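Long-range contacts in 3-oxoacyl-[acyl-carrier-protein] synthase 3 (Micrococcus luteus NCTC 2665, PDB 4EWP), which probably catalyses the first condensation of fatty acid synthesis, joining an acyl-CoA primer such as acetyl-CoA to malonyl-ACP with loss of carbon dioxide: residues Arg152-Val157 with Leu168-Gly173; Leu269-Pro274 with Gly329-Ile334. One frame throughout, in Å; residues are numbered along the deposited sequence.

How the contacts relate
The two contacts lie one in each half of the duplicated thiolase-like fold and follow one another along the chain, contact 1 closing before contact 2 opens. Contact 1 joins the loop after strand 144-152 to the start of strand 170-180, neighbours in the first five-stranded sheet; contact 2 pairs strands 269-274 and 330-337 inside the second, which has the same strand order. Their centres are 24 Å apart and their nearest atoms about 10 Å, so they do not touch. Each approaches the predicted catalytic residues: contact 1 passes close to C123 and N306, while segment 269-274 of contact 2 ends just before H275, consistent with an active site built between the two halves.

Contact 1 of 2, residues Arg152-Val157 with Leu168-Gly173; sequences RLSDVV and LGDGAG
D170 turns its CG beside its own backbone N (chi1 -51°), while S154 holds OG between its N and carbonyl carbon (chi1 55°); together these torsions bring the hydroxyl up to the D170 carboxylate. The S154 backbone N reaches D170 OD1 at 2.9 Å through the syn lone pair, and S154 OG donates to D170 OD2 at 2.6 Å, also from the syn side but 20° out of the carboxylate plane. Both oxygens are thus gripped by one residue of the 3-10 turn 153-155, and the backbone N of A56 adds a second bond to OD2. Of the R152 side chain it is CG that comes near D170, 3.7 Å from OD2. Its guanidinium goes instead to D155, NE meeting OD2 in the guanidinium plane at 2.7 Å, and D155 also bridges to R210 of the second subunit. Beside the polar cluster L153 and L168 cross at about a right angle, L153 CD1 to L168 CB 3.7 Å, and V157 CG1 slides past L168 CD1. G169 bonds through its backbone to N306, a predicted active-site residue. With an alanine at D170, the S154 N-H and hydroxyl and the A56 N-H would probably all lose their acceptor, and the turn its polar tie to strand 170-180. A buried carboxylate held by three such donors is likely to stay ionised and keep this turn fixed beside the active site.

Contact 2 of 2, residues Leu269-Pro274 with Gly329-Ile334; sequences LAAFIP and GLALQI
The ring of F272, lying alongside L332 of the neighbouring strand, carries P274 CD over the centre of one face, 3.5 Å above its plane, and meets F285 edge-to-face. L332 CD2 approaches F272 CD1 at 3.9 Å; the two side chains lie side by side because F272 and L332 pair on one face of the sheet and each has CG anti to its backbone N (chi1 171° and 172°). Farther along, I334 CG2 reaches F272 CE1 at 4.0 Å. On the face of A271, A331, I273 and Q333, I273 CD1 rests on A331 CB at 3.8 Å. Strands 271-274 and 330-334 run parallel, their axes 4.7 Å apart at closest approach. A271 O accepts from L332 N, and L332 O receives I273 N at 2.8 Å almost in line with its carbonyl. At A270 the chain turns a corner, and L330 O takes both A270 N (2.7 Å) and A271 N (3.2 Å). Within the second sheet the pair is flanked by strand 296-297 beside 269-274 and by strand 341-348 beside 330-337. Helix 240-262 packs on L269, L332 and I334; helix 311-322 covers A271, I273 and Q333, whose amide bonds to Q345 and Y126.

Contact 1 of 2, residues Arg152-Val157 with Leu168-Gly173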
# COMPACT_ATOMS: atom_id res chain seq x y z
N ARG A 152 3.74 4.90 13.82
CA ARG A 152 3.65 5.76 14.99
C ARG A 152 2.17 5.78 15.38
O ARG A 152 1.46 6.75 15.13
CB ARG A 152 4.22 7.17 14.74
CG ARG A 152 4.40 7.96 16.06
CD ARG A 152 5.33 9.17 15.94
NE ARG A 152 4.78 10.20 15.06
CZ ARG A 152 5.44 11.28 14.66
NH1 ARG A 152 6.70 11.49 15.04
NH2 ARG A 152 4.84 12.15 13.85
N LEU A 153 1.73 4.68 15.98
CA LEU A 153 0.34 4.51 16.38
C LEU A 153 -0.11 5.56 17.38
O LEU A 153 -1.30 5.85 17.49
CB LEU A 153 0.14 3.12 17.00
CG LEU A 153 0.31 1.90 16.09
CD1 LEU A 153 0.33 0.65 16.91
CD2 LEU A 153 -0.82 1.85 15.07
N SER A 154 0.83 6.13 18.12
CA SER A 154 0.46 7.11 19.13
C SER A 154 -0.17 8.34 18.46
O SER A 154 -0.86 9.12 19.11
CB SER A 154 1.66 7.50 20.01
OG SER A 154 2.75 7.93 19.21
N ASP A 155 0.03 8.50 17.16
CA ASP A 155 -0.61 9.61 16.45
C ASP A 155 -2.11 9.41 16.25
O ASP A 155 -2.82 10.39 16.00
CB ASP A 155 0.03 9.85 15.09
CG ASP A 155 1.30 10.64 15.19
OD1 ASP A 155 1.43 11.43 16.16
OD2 ASP A 155 2.17 10.45 14.32
N VAL A 156 -2.57 8.17 16.35
CA VAL A 156 -3.99 7.86 16.16
C VAL A 156 -4.69 7.16 17.35
O VAL A 156 -5.67 6.44 17.16
CB VAL A 156 -4.21 7.03 14.88
CG1 VAL A 156 -4.03 7.88 13.65
CG2 VAL A 156 -3.26 5.83 14.85
N VAL A 157 -4.22 7.39 18.57
CA VAL A 157 -4.94 6.88 19.73
C VAL A 157 -5.74 7.99 20.40
O VAL A 157 -5.35 9.16 20.37
CB VAL A 157 -4.01 6.20 20.76
CG1 VAL A 157 -3.44 4.91 20.19
CG2 VAL A 157 -2.91 7.13 21.20
N LEU A 168 -1.14 0.35 22.49
CA LEU A 168 -0.35 0.62 21.29
C LEU A 168 0.94 1.40 21.50
O LEU A 168 0.99 2.38 22.25
CB LEU A 168 -1.21 1.32 20.24
CG LEU A 168 -2.50 0.57 19.94
CD1 LEU A 168 -3.27 1.30 18.84
CD2 LEU A 168 -2.14 -0.87 19.54
N GLY A 169 1.97 0.97 20.80
CA GLY A 169 3.27 1.61 20.87
C GLY A 169 3.80 1.87 19.47
O GLY A 169 3.16 1.50 18.47
N ASP A 170 4.97 2.50 19.41
CA ASP A 170 5.55 2.95 18.16
C ASP A 170 6.89 2.27 17.94
O ASP A 170 7.58 1.91 18.90
CB ASP A 170 5.79 4.47 18.21
CG ASP A 170 4.55 5.25 18.65
OD1 ASP A 170 3.41 4.83 18.33
OD2 ASP A 170 4.72 6.30 19.31
N GLY A 171 7.27 2.11 16.68
CA GLY A 171 8.59 1.63 16.34
C GLY A 171 8.65 1.10 14.94
O GLY A 171 7.67 1.18 14.19
N ALA A 172 9.80 0.53 14.58
CA ALA A 172 9.99 -0.01 13.24
C ALA A 172 10.78 -1.31 13.31
O ALA A 172 11.67 -1.46 14.14
CB ALA A 172 10.72 0.99 12.38
N GLY A 173 10.45 -2.24 12.44
CA GLY A 173 11.18 -3.49 12.36
C GLY A 173 11.40 -3.79 10.90
O GLY A 173 10.48 -3.67 10.09

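Contact 2 of 2, residues Leu269-Pro274 with Gly329-Ile334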
# COMPACT_ATOMS: atom_id res chain seq x y z
N LEU A 269 10.00 -26.35 15.02
CA LEU A 269 10.15 -24.90 15.25
C LEU A 269 11.19 -24.59 16.31
O LEU A 269 11.27 -25.26 17.33
CB LEU A 269 8.81 -24.27 15.65
CG LEU A 269 7.67 -24.28 14.62
CD1 LEU A 269 6.37 -23.70 15.18
CD2 LEU A 269 8.11 -23.51 13.36
N ALA A 270 12.00 -23.56 16.07
CA ALA A 270 12.86 -23.02 17.12
C ALA A 270 12.15 -21.87 17.82
O ALA A 270 12.47 -21.53 18.96
CB ALA A 270 14.17 -22.53 16.54
N ALA A 271 11.17 -21.27 17.15
CA ALA A 271 10.49 -20.13 17.73
C ALA A 271 9.09 -19.93 17.15
O ALA A 271 8.80 -20.34 16.03
CB ALA A 271 11.32 -18.85 17.55
N PHE A 272 8.24 -19.29 17.95
CA PHE A 272 6.90 -18.92 17.54
C PHE A 272 6.79 -17.42 17.74
O PHE A 272 6.91 -16.92 18.86
CB PHE A 272 5.85 -19.66 18.38
CG PHE A 272 4.45 -19.17 18.17
CD1 PHE A 272 3.96 -18.95 16.89
CD2 PHE A 272 3.61 -18.93 19.25
CE1 PHE A 272 2.66 -18.48 16.69
CE2 PHE A 272 2.32 -18.47 19.07
CZ PHE A 272 1.84 -18.25 17.78
N ILE A 273 6.59 -16.68 16.65
CA ILE A 273 6.59 -15.24 16.74
C ILE A 273 5.28 -14.67 16.23
O ILE A 273 5.20 -14.21 15.10
CB ILE A 273 7.75 -14.61 15.96
CG1 ILE A 273 9.05 -15.39 16.24
CG2 ILE A 273 7.90 -13.15 16.35
CD1 ILE A 273 10.20 -15.01 15.34
N PRO A 274 4.24 -14.70 17.08
CA PRO A 274 3.01 -14.09 16.59
C PRO A 274 3.11 -12.57 16.73
O PRO A 274 3.85 -12.05 17.57
CB PRO A 274 1.94 -14.65 17.54
CG PRO A 274 2.70 -14.90 18.83
CD PRO A 274 4.09 -15.32 18.41
N GLY A 329 17.44 -21.46 12.66
CA GLY A 329 16.29 -22.24 13.12
C GLY A 329 15.01 -21.79 12.44
O GLY A 329 14.97 -20.73 11.84
N LEU A 330 13.96 -22.60 12.53
CA LEU A 330 12.68 -22.27 11.92
C LEU A 330 11.77 -21.49 12.87
O LEU A 330 11.62 -21.85 14.04
CB LEU A 330 11.95 -23.53 11.46
CG LEU A 330 12.67 -24.37 10.41
CD1 LEU A 330 11.87 -25.63 10.13
CD2 LEU A 330 12.87 -23.56 9.14
N ALA A 331 11.16 -20.42 12.35
CA ALA A 331 10.23 -19.61 13.12
C ALA A 331 8.90 -19.49 12.37
O ALA A 331 8.87 -19.20 11.17
CB ALA A 331 10.81 -18.23 13.38
N LEU A 332 7.81 -19.71 13.09
CA LEU A 332 6.48 -19.44 12.56
C LEU A 332 6.14 -17.99 12.89
O LEU A 332 6.17 -17.59 14.06
CB LEU A 332 5.44 -20.38 13.19
CG LEU A 332 3.94 -20.15 12.92
CD1 LEU A 332 3.64 -20.33 11.44
CD2 LEU A 332 3.13 -21.11 13.74
N GLN A 333 5.85 -17.20 11.88
CA GLN A 333 5.42 -15.82 12.10
C GLN A 333 4.04 -15.66 11.53
O GLN A 333 3.74 -16.18 10.46
CB GLN A 333 6.38 -14.82 11.47
CG GLN A 333 6.68 -15.13 10.03
CD GLN A 333 7.69 -14.17 9.46
OE1 GLN A 333 8.64 -13.76 10.14
NE2 GLN A 333 7.48 -13.77 8.20
N ILE A 334 3.19 -14.96 12.27
CA ILE A 334 1.81 -14.82 11.86
C ILE A 334 1.27 -13.51 12.40
O ILE A 334 1.30 -13.27 13.61
CB ILE A 334 0.96 -16.01 12.35
CG1 ILE A 334 -0.50 -15.82 11.97
CG2 ILE A 334 1.08 -16.17 13.88
CD1 ILE A 334 -1.33 -17.08 12.15